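Local coordinates for protein Cas13d (uncultured Ruminococcus sp, PDB 6IV9) that binds a CRISPR RNA and is a Cas13d effector whose two HEPN domains govern maturation of that RNA and cleavage of target RNA, at residues 306-311 and 495-500; 816-821 and 887-892. The protein carries 2 engineered substitutions. All coordinates share one frame; numbering follows the deposited sequence.

Contact 1. Residues 306-311 and 495-500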
# COMPACT_ATOMS: atom_id res chain seq x y z
N PHE A 306 20.30 6.21 8.59
CA PHE A 306 20.01 7.18 9.67
C PHE A 306 19.48 6.52 10.94
O PHE A 306 19.86 6.98 12.00
CB PHE A 306 19.11 8.32 9.18
CG PHE A 306 17.64 8.07 9.32
CD1 PHE A 306 17.01 8.28 10.53
CD2 PHE A 306 16.91 7.51 8.29
CE1 PHE A 306 15.66 8.01 10.68
CE2 PHE A 306 15.56 7.24 8.45
CZ PHE A 306 14.94 7.49 9.64
N ILE A 307 18.66 5.49 10.82
CA ILE A 307 18.02 4.91 12.03
C ILE A 307 19.07 4.34 12.98
O ILE A 307 18.79 4.30 14.15
CB ILE A 307 16.89 3.91 11.72
CG1 ILE A 307 15.95 3.77 12.91
CG2 ILE A 307 17.43 2.57 11.27
CD1 ILE A 307 15.31 5.05 13.33
N ASN A 308 20.19 3.86 12.44
CA ASN A 308 21.26 3.28 13.27
C ASN A 308 22.28 4.35 13.70
O ASN A 308 23.10 4.03 14.51
CB ASN A 308 21.96 2.14 12.54
CG ASN A 308 21.02 1.01 12.19
OD1 ASN A 308 20.68 0.20 13.03
ND2 ASN A 308 20.57 0.98 10.96
N ASN A 309 22.19 5.55 13.16
CA ASN A 309 23.17 6.63 13.43
C ASN A 309 22.62 7.74 14.33
O ASN A 309 23.41 8.44 14.91
CB ASN A 309 23.63 7.28 12.13
CG ASN A 309 24.47 6.35 11.30
OD1 ASN A 309 24.93 5.33 11.79
ND2 ASN A 309 24.63 6.68 10.04
N ILE A 310 21.30 7.87 14.45
CA ILE A 310 20.70 8.95 15.30
C ILE A 310 20.77 8.54 16.77
O ILE A 310 21.18 7.44 17.06
CB ILE A 310 19.27 9.31 14.87
CG1 ILE A 310 18.35 8.09 14.83
CG2 ILE A 310 19.28 10.06 13.56
CD1 ILE A 310 16.91 8.43 14.63
N ASP A 311 20.31 9.42 17.65
CA ASP A 311 20.43 9.17 19.10
C ASP A 311 19.74 7.86 19.44
O ASP A 311 18.68 7.61 18.93
CB ASP A 311 19.80 10.28 19.93
CG ASP A 311 20.17 10.21 21.39
OD1 ASP A 311 19.59 9.41 22.11
OD2 ASP A 311 21.07 10.94 21.77
N LEU A 495 14.76 -8.39 15.30
CA LEU A 495 14.54 -7.60 14.06
C LEU A 495 15.55 -6.46 13.91
O LEU A 495 15.98 -5.93 14.90
CB LEU A 495 13.13 -7.02 14.11
CG LEU A 495 11.99 -7.99 14.39
CD1 LEU A 495 10.65 -7.28 14.37
CD2 LEU A 495 12.00 -9.15 13.43
N LEU A 496 15.86 -6.09 12.68
CA LEU A 496 16.73 -4.93 12.40
C LEU A 496 15.93 -3.65 12.69
O LEU A 496 14.73 -3.70 12.64
CB LEU A 496 17.15 -4.93 10.93
CG LEU A 496 17.97 -6.14 10.50
CD1 LEU A 496 18.30 -6.07 9.03
CD2 LEU A 496 19.23 -6.25 11.33
N TYR A 497 16.63 -2.55 12.94
CA TYR A 497 15.97 -1.25 13.20
C TYR A 497 15.20 -0.80 11.97
O TYR A 497 14.15 -0.20 12.10
CB TYR A 497 16.93 -0.27 13.87
CG TYR A 497 17.06 -0.59 15.33
CD1 TYR A 497 16.03 -0.33 16.20
CD2 TYR A 497 18.16 -1.27 15.81
CE1 TYR A 497 16.10 -0.68 17.54
CE2 TYR A 497 18.25 -1.61 17.15
CZ TYR A 497 17.22 -1.32 18.01
OH TYR A 497 17.30 -1.67 19.32
N PHE A 498 15.71 -1.11 10.79
CA PHE A 498 15.00 -0.68 9.56
C PHE A 498 13.61 -1.33 9.54
O PHE A 498 12.67 -0.65 9.25
CB PHE A 498 15.81 -0.99 8.31
CG PHE A 498 15.12 -0.52 7.06
CD1 PHE A 498 15.32 0.77 6.59
CD2 PHE A 498 14.24 -1.33 6.38
CE1 PHE A 498 14.66 1.21 5.46
CE2 PHE A 498 13.59 -0.89 5.25
CZ PHE A 498 13.80 0.38 4.79
N SER A 499 13.54 -2.62 9.87
CA SER A 499 12.26 -3.38 9.91
C SER A 499 11.34 -2.78 10.97
O SER A 499 10.19 -2.61 10.71
CB SER A 499 12.52 -4.83 10.20
OG SER A 499 13.44 -5.36 9.29
N LYS A 500 11.89 -2.47 12.13
CA LYS A 500 11.12 -1.88 13.25
C LYS A 500 10.61 -0.49 12.83
O LYS A 500 9.56 -0.11 13.26
CB LYS A 500 11.92 -1.95 14.55
CG LYS A 500 12.14 -3.37 15.05
CD LYS A 500 12.86 -3.46 16.38
CE LYS A 500 14.36 -3.57 16.27
NZ LYS A 500 14.95 -4.20 17.46
O HOH W 1 19.54 -2.75 12.94
O HOH W 2 18.59 -1.31 10.23

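Contact 2. Residues 816-821 and 887-892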
# COMPACT_ATOMS: atom_id res chain seq x y z
N SER A 816 5.52 28.06 -15.82
CA SER A 816 6.18 27.73 -14.53
C SER A 816 5.20 27.90 -13.38
O SER A 816 5.33 27.17 -12.43
CB SER A 816 7.42 28.52 -14.35
OG SER A 816 7.14 29.90 -14.33
N SER A 817 4.32 28.88 -13.45
CA SER A 817 3.38 29.14 -12.33
C SER A 817 2.35 28.02 -12.15
O SER A 817 2.22 27.55 -11.05
CB SER A 817 2.72 30.47 -12.51
OG SER A 817 1.72 30.66 -11.54
N MET A 818 1.66 27.62 -13.20
CA MET A 818 0.63 26.56 -13.06
C MET A 818 1.26 25.23 -12.65
O MET A 818 0.63 24.50 -11.93
CB MET A 818 -0.24 26.43 -14.31
CG MET A 818 0.45 25.89 -15.52
SD MET A 818 -0.65 25.58 -16.89
CE MET A 818 -1.02 27.27 -17.34
N THR A 819 2.43 24.90 -13.18
CA THR A 819 3.09 23.61 -12.84
C THR A 819 3.52 23.61 -11.37
O THR A 819 3.51 22.55 -10.77
CB THR A 819 4.15 23.23 -13.88
OG1 THR A 819 5.12 24.26 -13.88
CG2 THR A 819 3.57 23.05 -15.26
N ARG A 820 3.97 24.75 -10.86
CA ARG A 820 4.35 24.85 -9.43
C ARG A 820 3.11 24.63 -8.56
O ARG A 820 3.22 23.97 -7.57
CB ARG A 820 5.02 26.19 -9.12
CG ARG A 820 5.42 26.33 -7.66
CD ARG A 820 6.61 27.23 -7.41
NE ARG A 820 6.41 28.53 -8.01
CZ ARG A 820 6.86 28.89 -9.20
NH1 ARG A 820 7.95 28.34 -9.71
NH2 ARG A 820 6.24 29.83 -9.88
N LYS A 821 1.98 25.21 -8.95
CA LYS A 821 0.73 25.04 -8.17
C LYS A 821 0.31 23.57 -8.19
O LYS A 821 -0.12 23.09 -7.17
CB LYS A 821 -0.40 25.92 -8.72
CG LYS A 821 -0.18 27.41 -8.54
CD LYS A 821 -1.42 28.24 -8.70
CE LYS A 821 -1.21 29.69 -8.33
NZ LYS A 821 -2.49 30.45 -8.35
N LYS A 887 -9.17 18.10 -21.12
CA LYS A 887 -8.13 17.11 -21.45
C LYS A 887 -6.79 17.78 -21.76
O LYS A 887 -5.80 17.31 -21.29
CB LYS A 887 -8.62 16.20 -22.57
CG LYS A 887 -9.77 15.30 -22.16
CD LYS A 887 -10.12 14.24 -23.15
CE LYS A 887 -11.33 13.45 -22.71
NZ LYS A 887 -11.60 12.29 -23.58
N ASP A 888 -6.81 18.87 -22.51
CA ASP A 888 -5.57 19.59 -22.87
C ASP A 888 -4.88 20.16 -21.63
O ASP A 888 -3.70 20.34 -21.68
CB ASP A 888 -5.83 20.67 -23.91
CG ASP A 888 -5.92 20.12 -25.31
OD1 ASP A 888 -5.88 18.90 -25.46
OD2 ASP A 888 -6.04 20.93 -26.21
N PHE A 889 -5.67 20.57 -20.64
CA PHE A 889 -5.15 21.15 -19.39
C PHE A 889 -4.38 20.09 -18.60
O PHE A 889 -3.39 20.40 -18.00
CB PHE A 889 -6.31 21.81 -18.64
CG PHE A 889 -5.95 22.80 -17.57
CD1 PHE A 889 -4.65 23.18 -17.35
CD2 PHE A 889 -6.93 23.35 -16.77
CE1 PHE A 889 -4.34 24.09 -16.36
CE2 PHE A 889 -6.62 24.25 -15.78
CZ PHE A 889 -5.32 24.62 -15.57
N VAL A 890 -4.88 18.86 -18.61
CA VAL A 890 -4.18 17.74 -17.91
C VAL A 890 -2.82 17.55 -18.59
O VAL A 890 -1.84 17.48 -17.90
CB VAL A 890 -5.01 16.45 -17.99
CG1 VAL A 890 -4.25 15.27 -17.43
CG2 VAL A 890 -6.35 16.58 -17.31
N LYS A 891 -2.79 17.52 -19.91
CA LYS A 891 -1.52 17.32 -20.65
C LYS A 891 -0.54 18.46 -20.37
O LYS A 891 0.61 18.18 -20.20
CB LYS A 891 -1.81 17.15 -22.14
CG LYS A 891 -2.81 16.06 -22.46
CD LYS A 891 -2.70 15.52 -23.84
CE LYS A 891 -3.24 16.45 -24.89
NZ LYS A 891 -2.88 16.02 -26.26
N ALA A 892 -1.02 19.69 -20.34
CA ALA A 892 -0.14 20.84 -20.05
C ALA A 892 0.41 20.72 -18.63
O ALA A 892 1.59 20.88 -18.44
CB ALA A 892 -0.94 22.10 -20.21

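Contact 1. Residues 306-311 and 495-500
The opening turn of helix 497-505 meets the short, weakly bonded helical turn 306-309 here, with I307 and N308 lying against Y497 and F498. I307 makes the apolar part: its CG2 reaches to 3.9 Å from Y497 CB, and the two side chains cross at about a right angle. N308 comes in beside it. Its CG stands next to the backbone N (chi1 -60°), which brings N308 OD1 to 3.9 Å from Y497 CB, with the amide plane turned 76° from the tyrosine ring. L496 is the N-cap residue, so the N-H groups that follow it lack partners in a preceding turn, and the N308 amide serves two of them through water. One water accepts from Y497 N at 2.9 Å and donates to N308 OD1 at 3.2 Å. The other accepts from both F498 N and N308 ND2, so each end of the amide is held through its own water. Farther out, K500 CE packs on one face of the Y497 ring, 3.6 Å above its plane, while Y497 OH and K500 NZ both bind the carboxylate of D319 on helix 312-330, which also covers I307 through L318.

Contact 2. Residues 816-821 and 887-892
A buried Met-aromatic contact joins helix 816-827 to the short helix 887-893, near the C-terminal end of the chain: M818 sends its sulfur to the rim of the F889 ring. M818 SD lies 4.0 Å from F889 CE1. The same sulfur, M818 SD, is 5.3 Å from the centroid of the F889 ring and 79° off the ring normal, so the approach is at the edge, near the ring plane. M818 holds CG between its backbone N and carbonyl carbon (chi1 68°), from where the chain extends toward the phenylalanine. A bend at chi3 (71°) then turns the methyl aside, leaving M818 CE 4.7 Å from F889 CE1, farther than the sulfur. F889 contributes only its outer end, and its ring also stacks with Y875 and touches Q857 and T861 of helix 848-861. Beside this pair the backbones come nearest at T819 and A892, whose CA atoms are 8.4 Å apart. There T819 CG2 faces A892 O at 4.3 Å, a loose van der Waals approach. T819 OG1 bonds to D815 O just ahead of its helix, and A892 O takes a hydrogen bond from S895 OG just past the end of helix 887-893. The place of helix 816-827 near the C-terminus is consistent with the second HEPN domain. At the rim of an aromatic ring the C-H hydrogens carry a small positive charge, so a sulfur arriving there is probably held by weak attraction added to dispersion.

In the fold
Both contacts lie in the helical part of the chain, yet they share no element: contact 1 closes before contact 2 opens, and their centres are 40 Å apart. Contact 2 is buried on both sides and has no bridging water, resting on a sulfur at a ring edge and a methyl against a backbone carbonyl. Contact 1 is only partly buried, an exposed asparagine next to a buried isoleucine, and water meets two N-H groups that a helix start turns to the partner segment; in contact 2 two first turns meet mainly through side chains. Contact 2 also comes closer to the bound RNA, about 9 Å at the nearest atoms compared with about 15 Å.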